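Local coordinates for protein transcriptional regulator, TetR family (Agrobacterium tumefaciens, PDB 2G7S) that probably binds operator DNA as a dimeric helix-turn-helix transcriptional regulator of the TetR family, its activity presumably controlled by a small ligand, at residues 56-68 with 119-131. Numbering follows the deposited sequence.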
loop_
_atom_site.group_PDB
_atom_site.type_symbol
_atom_site.label_atom_id
_atom_site.label_comp_id
_atom_site.label_asym_id
_atom_site.label_seq_id
_atom_site.Cartn_x
_atom_site.Cartn_y
_atom_site.Cartn_z
ATOM N N VAL A 56 18.113 -7.004 -5.889
ATOM C CA VAL A 56 16.721 -6.973 -5.374
ATOM C C VAL A 56 15.907 -8.193 -5.878
ATOM O O VAL A 56 15.084 -8.731 -5.095
ATOM C CB VAL A 56 16.086 -5.628 -5.738
ATOM C CG1 VAL A 56 14.590 -5.619 -5.327
ATOM C CG2 VAL A 56 16.865 -4.506 -4.998
ATOM N N CYS A 57 16.155 -8.679 -7.095
ATOM C CA CYS A 57 15.454 -9.914 -7.459
ATOM C C CYS A 57 15.843 -11.039 -6.533
ATOM O O CYS A 57 14.971 -11.838 -6.155
ATOM C CB CYS A 57 15.831 -10.323 -8.883
ATOM S SG CYS A 57 15.014 -9.367 -10.171
ATOM N N LYS A 58 17.135 -11.127 -6.181
ATOM C CA LYS A 58 17.576 -12.199 -5.272
ATOM C C LYS A 58 16.962 -12.046 -3.880
ATOM O O LYS A 58 16.682 -13.038 -3.209
ATOM C CB LYS A 58 19.099 -12.196 -5.183
ATOM C CG LYS A 58 19.687 -12.672 -6.502
ATOM C CD LYS A 58 19.595 -14.182 -6.599
ATOM C CE LYS A 58 19.977 -14.662 -8.005
ATOM N NZ LYS A 58 20.986 -13.797 -8.602
ATOM N N LEU A 59 16.872 -10.809 -3.414
ATOM C CA LEU A 59 16.280 -10.556 -2.115
ATOM C C LEU A 59 14.817 -10.940 -2.137
ATOM O O LEU A 59 14.334 -11.543 -1.147
ATOM C CB LEU A 59 16.436 -9.017 -1.906
ATOM C CG LEU A 59 15.933 -8.125 -0.835
ATOM C CD1 LEU A 59 16.598 -6.736 -1.018
ATOM C CD2 LEU A 59 14.456 -8.105 -0.685
ATOM N N VAL A 60 14.082 -10.524 -3.190
ATOM C CA VAL A 60 12.639 -10.823 -3.205
ATOM C C VAL A 60 12.444 -12.330 -3.366
ATOM O O VAL A 60 11.542 -12.887 -2.723
ATOM C CB VAL A 60 11.948 -10.075 -4.319
ATOM C CG1 VAL A 60 10.529 -10.509 -4.451
ATOM C CG2 VAL A 60 12.060 -8.527 -4.066
ATOM N N SER A 61 13.266 -13.012 -4.219
ATOM C CA SER A 61 13.080 -14.479 -4.353
ATOM C C SER A 61 13.274 -15.169 -2.971
ATOM O O SER A 61 12.471 -16.063 -2.586
ATOM C CB SER A 61 14.138 -15.012 -5.350
ATOM O OG SER A 61 14.028 -16.394 -5.449
ATOM N N GLN A 62 14.249 -14.711 -2.188
ATOM C CA GLN A 62 14.512 -15.333 -0.863
ATOM C C GLN A 62 13.336 -14.982 0.073
ATOM O O GLN A 62 12.911 -15.821 0.913
ATOM C CB GLN A 62 15.795 -14.722 -0.291
ATOM C CG GLN A 62 16.183 -15.190 1.126
ATOM C CD GLN A 62 17.453 -14.449 1.521
ATOM O OE1 GLN A 62 17.433 -13.258 1.900
ATOM N NE2 GLN A 62 18.570 -15.116 1.363
ATOM N N TYR A 63 12.844 -13.742 -0.006
ATOM C CA TYR A 63 11.731 -13.320 0.888
ATOM C C TYR A 63 10.492 -14.213 0.565
ATOM O O TYR A 63 9.775 -14.655 1.472
ATOM C CB TYR A 63 11.374 -11.838 0.579
ATOM C CG TYR A 63 10.071 -11.473 1.217
ATOM C CD1 TYR A 63 10.031 -11.109 2.587
ATOM C CD2 TYR A 63 8.878 -11.447 0.460
ATOM C CE1 TYR A 63 8.818 -10.759 3.178
ATOM C CE2 TYR A 63 7.639 -11.032 1.062
ATOM C CZ TYR A 63 7.636 -10.727 2.411
ATOM O OH TYR A 63 6.452 -10.370 3.088
ATOM N N ARG A 64 10.218 -14.437 -0.712
ATOM C CA ARG A 64 9.062 -15.240 -1.066
ATOM C C ARG A 64 9.288 -16.666 -0.558
ATOM O O ARG A 64 8.392 -17.250 0.070
ATOM C CB ARG A 64 8.840 -15.227 -2.546
ATOM C CG ARG A 64 8.359 -13.862 -3.005
ATOM C CD ARG A 64 8.283 -13.900 -4.540
ATOM N NE ARG A 64 7.251 -14.858 -4.939
ATOM C CZ ARG A 64 7.216 -15.489 -6.116
ATOM N NH1 ARG A 64 8.150 -15.284 -7.070
ATOM N NH2 ARG A 64 6.229 -16.363 -6.350
ATOM N N GLN A 65 10.479 -17.219 -0.774
ATOM C CA GLN A 65 10.756 -18.620 -0.320
ATOM C C GLN A 65 10.424 -18.722 1.169
ATOM O O GLN A 65 9.674 -19.666 1.605
ATOM C CB GLN A 65 12.243 -19.016 -0.604
ATOM C CG GLN A 65 12.591 -19.371 -2.027
ATOM C CD GLN A 65 14.062 -19.775 -2.159
ATOM O OE1 GLN A 65 14.973 -19.095 -1.625
ATOM N NE2 GLN A 65 14.309 -20.860 -2.885
ATOM N N GLU A 66 10.864 -17.744 1.960
ATOM C CA GLU A 66 10.612 -17.742 3.380
ATOM C C GLU A 66 9.127 -17.541 3.643
ATOM O O GLU A 66 8.573 -18.129 4.594
ATOM C CB GLU A 66 11.417 -16.623 4.035
ATOM C CG GLU A 66 12.905 -16.930 4.040
ATOM C CD GLU A 66 13.692 -15.694 4.529
ATOM O OE1 GLU A 66 13.129 -14.771 5.181
ATOM O OE2 GLU A 66 14.884 -15.652 4.250
ATOM N N ALA A 67 8.449 -16.729 2.838
ATOM C CA ALA A 67 7.044 -16.409 3.141
ATOM C C ALA A 67 6.232 -17.624 2.894
ATOM O O ALA A 67 5.346 -17.948 3.692
ATOM C CB ALA A 67 6.544 -15.249 2.290
ATOM N N GLU A 68 6.527 -18.317 1.802
ATOM C CA GLU A 68 5.832 -19.541 1.458
ATOM C C GLU A 68 6.100 -20.641 2.460
ATOM O O GLU A 68 5.159 -21.363 2.836
ATOM C CB GLU A 68 6.199 -20.039 0.090
ATOM C CG GLU A 68 5.726 -19.041 -0.962
ATOM C CD GLU A 68 5.674 -19.629 -2.368
ATOM O OE1 GLU A 68 4.796 -20.512 -2.592
ATOM O OE2 GLU A 68 6.479 -19.196 -3.252
ATOM N N THR A 119 12.422 -7.095 -14.227
ATOM C CA THR A 119 12.711 -8.387 -13.584
ATOM C C THR A 119 12.245 -8.408 -12.120
ATOM O O THR A 119 11.757 -9.465 -11.616
ATOM C CB THR A 119 14.188 -8.719 -13.619
ATOM O OG1 THR A 119 14.894 -7.587 -13.100
ATOM C CG2 THR A 119 14.644 -8.974 -15.120
ATOM N N VAL A 120 12.338 -7.263 -11.443
ATOM C CA VAL A 120 11.822 -7.157 -10.071
ATOM C C VAL A 120 10.310 -7.239 -10.056
ATOM O O VAL A 120 9.733 -7.907 -9.167
ATOM C CB VAL A 120 12.341 -5.838 -9.412
ATOM C CG1 VAL A 120 11.757 -5.703 -7.985
ATOM C CG2 VAL A 120 13.871 -5.872 -9.374
ATOM N N VAL A 121 9.689 -6.564 -11.023
ATOM C CA VAL A 121 8.211 -6.605 -11.093
ATOM C C VAL A 121 7.705 -8.049 -11.207
ATOM O O VAL A 121 6.714 -8.426 -10.587
ATOM C CB VAL A 121 7.705 -5.750 -12.269
ATOM C CG1 VAL A 121 6.161 -5.877 -12.453
ATOM C CG2 VAL A 121 8.122 -4.298 -12.021
ATOM N N LEU A 122 8.433 -8.886 -11.984
ATOM C CA LEU A 122 8.004 -10.281 -12.132
ATOM C C LEU A 122 7.970 -10.949 -10.748
ATOM O O LEU A 122 7.020 -11.708 -10.450
ATOM C CB LEU A 122 8.986 -11.052 -13.061
ATOM C CG LEU A 122 8.971 -10.658 -14.500
ATOM C CD1 LEU A 122 10.134 -11.492 -15.211
ATOM C CD2 LEU A 122 7.623 -10.992 -15.130
ATOM N N GLU A 123 9.022 -10.746 -9.945
ATOM C CA GLU A 123 9.075 -11.389 -8.630
ATOM C C GLU A 123 7.961 -10.877 -7.696
ATOM O O GLU A 123 7.306 -11.661 -6.967
ATOM C CB GLU A 123 10.435 -11.124 -7.972
ATOM C CG GLU A 123 11.606 -11.881 -8.635
ATOM C CD GLU A 123 11.652 -13.364 -8.291
ATOM O OE1 GLU A 123 11.070 -13.755 -7.270
ATOM O OE2 GLU A 123 12.315 -14.114 -9.057
ATOM N N VAL A 124 7.723 -9.587 -7.763
ATOM C CA VAL A 124 6.674 -8.990 -6.882
ATOM C C VAL A 124 5.307 -9.545 -7.277
ATOM O O VAL A 124 4.495 -9.940 -6.405
ATOM C CB VAL A 124 6.704 -7.460 -6.995
ATOM C CG1 VAL A 124 5.522 -6.831 -6.262
ATOM C CG2 VAL A 124 8.049 -6.959 -6.400
ATOM N N ARG A 125 5.004 -9.563 -8.566
ATOM C CA ARG A 125 3.677 -10.047 -8.979
ATOM C C ARG A 125 3.532 -11.503 -8.641
ATOM O O ARG A 125 2.413 -11.926 -8.289
ATOM C CB ARG A 125 3.443 -9.749 -10.480
ATOM C CG ARG A 125 3.221 -8.275 -10.779
ATOM C CD ARG A 125 3.016 -7.947 -12.253
ATOM N NE ARG A 125 2.478 -6.572 -12.315
ATOM C CZ ARG A 125 2.553 -5.724 -13.352
ATOM N NH1 ARG A 125 1.954 -4.565 -13.290
ATOM N NH2 ARG A 125 3.344 -6.023 -14.401
ATOM N N ALA A 126 4.602 -12.290 -8.716
ATOM C CA ALA A 126 4.533 -13.713 -8.389
ATOM C C ALA A 126 4.156 -13.910 -6.915
ATOM O O ALA A 126 3.433 -14.884 -6.576
ATOM C CB ALA A 126 5.853 -14.398 -8.725
ATOM N N HIS A 127 4.651 -13.035 -6.034
ATOM C CA HIS A 127 4.247 -13.167 -4.634
ATOM C C HIS A 127 2.723 -12.908 -4.500
ATOM O O HIS A 127 2.040 -13.605 -3.769
ATOM C CB HIS A 127 4.958 -12.127 -3.814
ATOM C CG HIS A 127 4.439 -12.048 -2.421
ATOM N ND1 HIS A 127 4.711 -13.006 -1.468
ATOM C CD2 HIS A 127 3.605 -11.138 -1.836
ATOM C CE1 HIS A 127 4.091 -12.680 -0.343
ATOM N NE2 HIS A 127 3.389 -11.562 -0.540
ATOM N N PHE A 128 2.213 -11.862 -5.155
ATOM C CA PHE A 128 0.769 -11.576 -5.013
ATOM C C PHE A 128 -0.036 -12.781 -5.489
ATOM O O PHE A 128 -1.073 -13.111 -4.858
ATOM C CB PHE A 128 0.369 -10.311 -5.803
ATOM C CG PHE A 128 0.600 -9.031 -5.068
ATOM C CD1 PHE A 128 1.894 -8.611 -4.664
ATOM C CD2 PHE A 128 -0.495 -8.215 -4.733
ATOM C CE1 PHE A 128 2.051 -7.406 -3.972
ATOM C CE2 PHE A 128 -0.309 -7.015 -4.092
ATOM C CZ PHE A 128 0.949 -6.619 -3.667
ATOM N N ARG A 129 0.279 -13.286 -6.688
ATOM C CA ARG A 129 -0.563 -14.387 -7.187
ATOM C C ARG A 129 -0.438 -15.572 -6.268
ATOM O O ARG A 129 -1.441 -16.268 -6.050
ATOM C CB ARG A 129 -0.157 -14.791 -8.624
ATOM C CG ARG A 129 -0.431 -13.772 -9.745
ATOM C CD ARG A 129 0.103 -14.318 -11.145
ATOM N NE ARG A 129 1.098 -15.379 -10.977
ATOM C CZ ARG A 129 2.420 -15.309 -11.195
ATOM N NH1 ARG A 129 3.000 -14.198 -11.635
ATOM N NH2 ARG A 129 3.172 -16.359 -10.949
ATOM N N SER A 130 0.763 -15.838 -5.739
ATOM C CA SER A 130 0.971 -16.999 -4.873
ATOM C C SER A 130 0.249 -16.880 -3.499
ATOM O O SER A 130 -0.391 -17.822 -3.062
ATOM C CB SER A 130 2.475 -17.219 -4.706
ATOM O OG SER A 130 2.751 -18.130 -3.676
ATOM N N LEU A 131 0.379 -15.730 -2.824
ATOM C CA LEU A 131 -0.373 -15.486 -1.604
ATOM C C LEU A 131 -1.869 -15.575 -1.876
ATOM O O LEU A 131 -2.598 -16.196 -1.084
ATOM C CB LEU A 131 0.027 -14.110 -1.035
ATOM C CG LEU A 131 -0.792 -13.689 0.208
ATOM C CD1 LEU A 131 -0.654 -14.676 1.369
ATOM C CD2 LEU A 131 -0.291 -12.335 0.678
HETATM O O HOH W 1 11.631 -16.619 -6.842
#
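In the all-helical TetR fold, helix 52-77 leads away from the DNA-binding headpiece into the regulatory body, and here it runs almost parallel to helix 118-144, the segment axes 11° apart and 9.2 Å at closest approach. Two long charged side chains, Glu123 and, in the modelled one of its two conformers, Arg64, act as reciprocal knobs in holes. Glu123 enters among Cys57, Val60, Ser61 and Arg64; a bend at chi2 (-76°) puts OE1 against Ser61 CA and CB, while its CB packs 3.6 Å from Val60 CG1. In that Arg64 conformer, Glu123 OE1 takes a weak hydrogen bond from Arg64 NH1 (3.3 Å), part of a salt bridge, arriving at the edge of the guanidinium and in its plane, although the two flat groups are turned 57° apart. OE1 has a second donor in a water that is also hydrogen-bonded to Ser61 OG. Arg64, bent at chi3, then lays one guanidinium face against the backbone at Ala126 C and His127 N. Deeper in, where helix 105-110 covers Val60 and His127, Tyr63 CE2 sits over one face of the His127 ring, 4.2 Å from His127 CE1, the ring planes oblique. Towards the headpiece, Val56 CG1 touches Val120 CG1, and Cys57 SG lies 3.4 Å from Thr119 OG1.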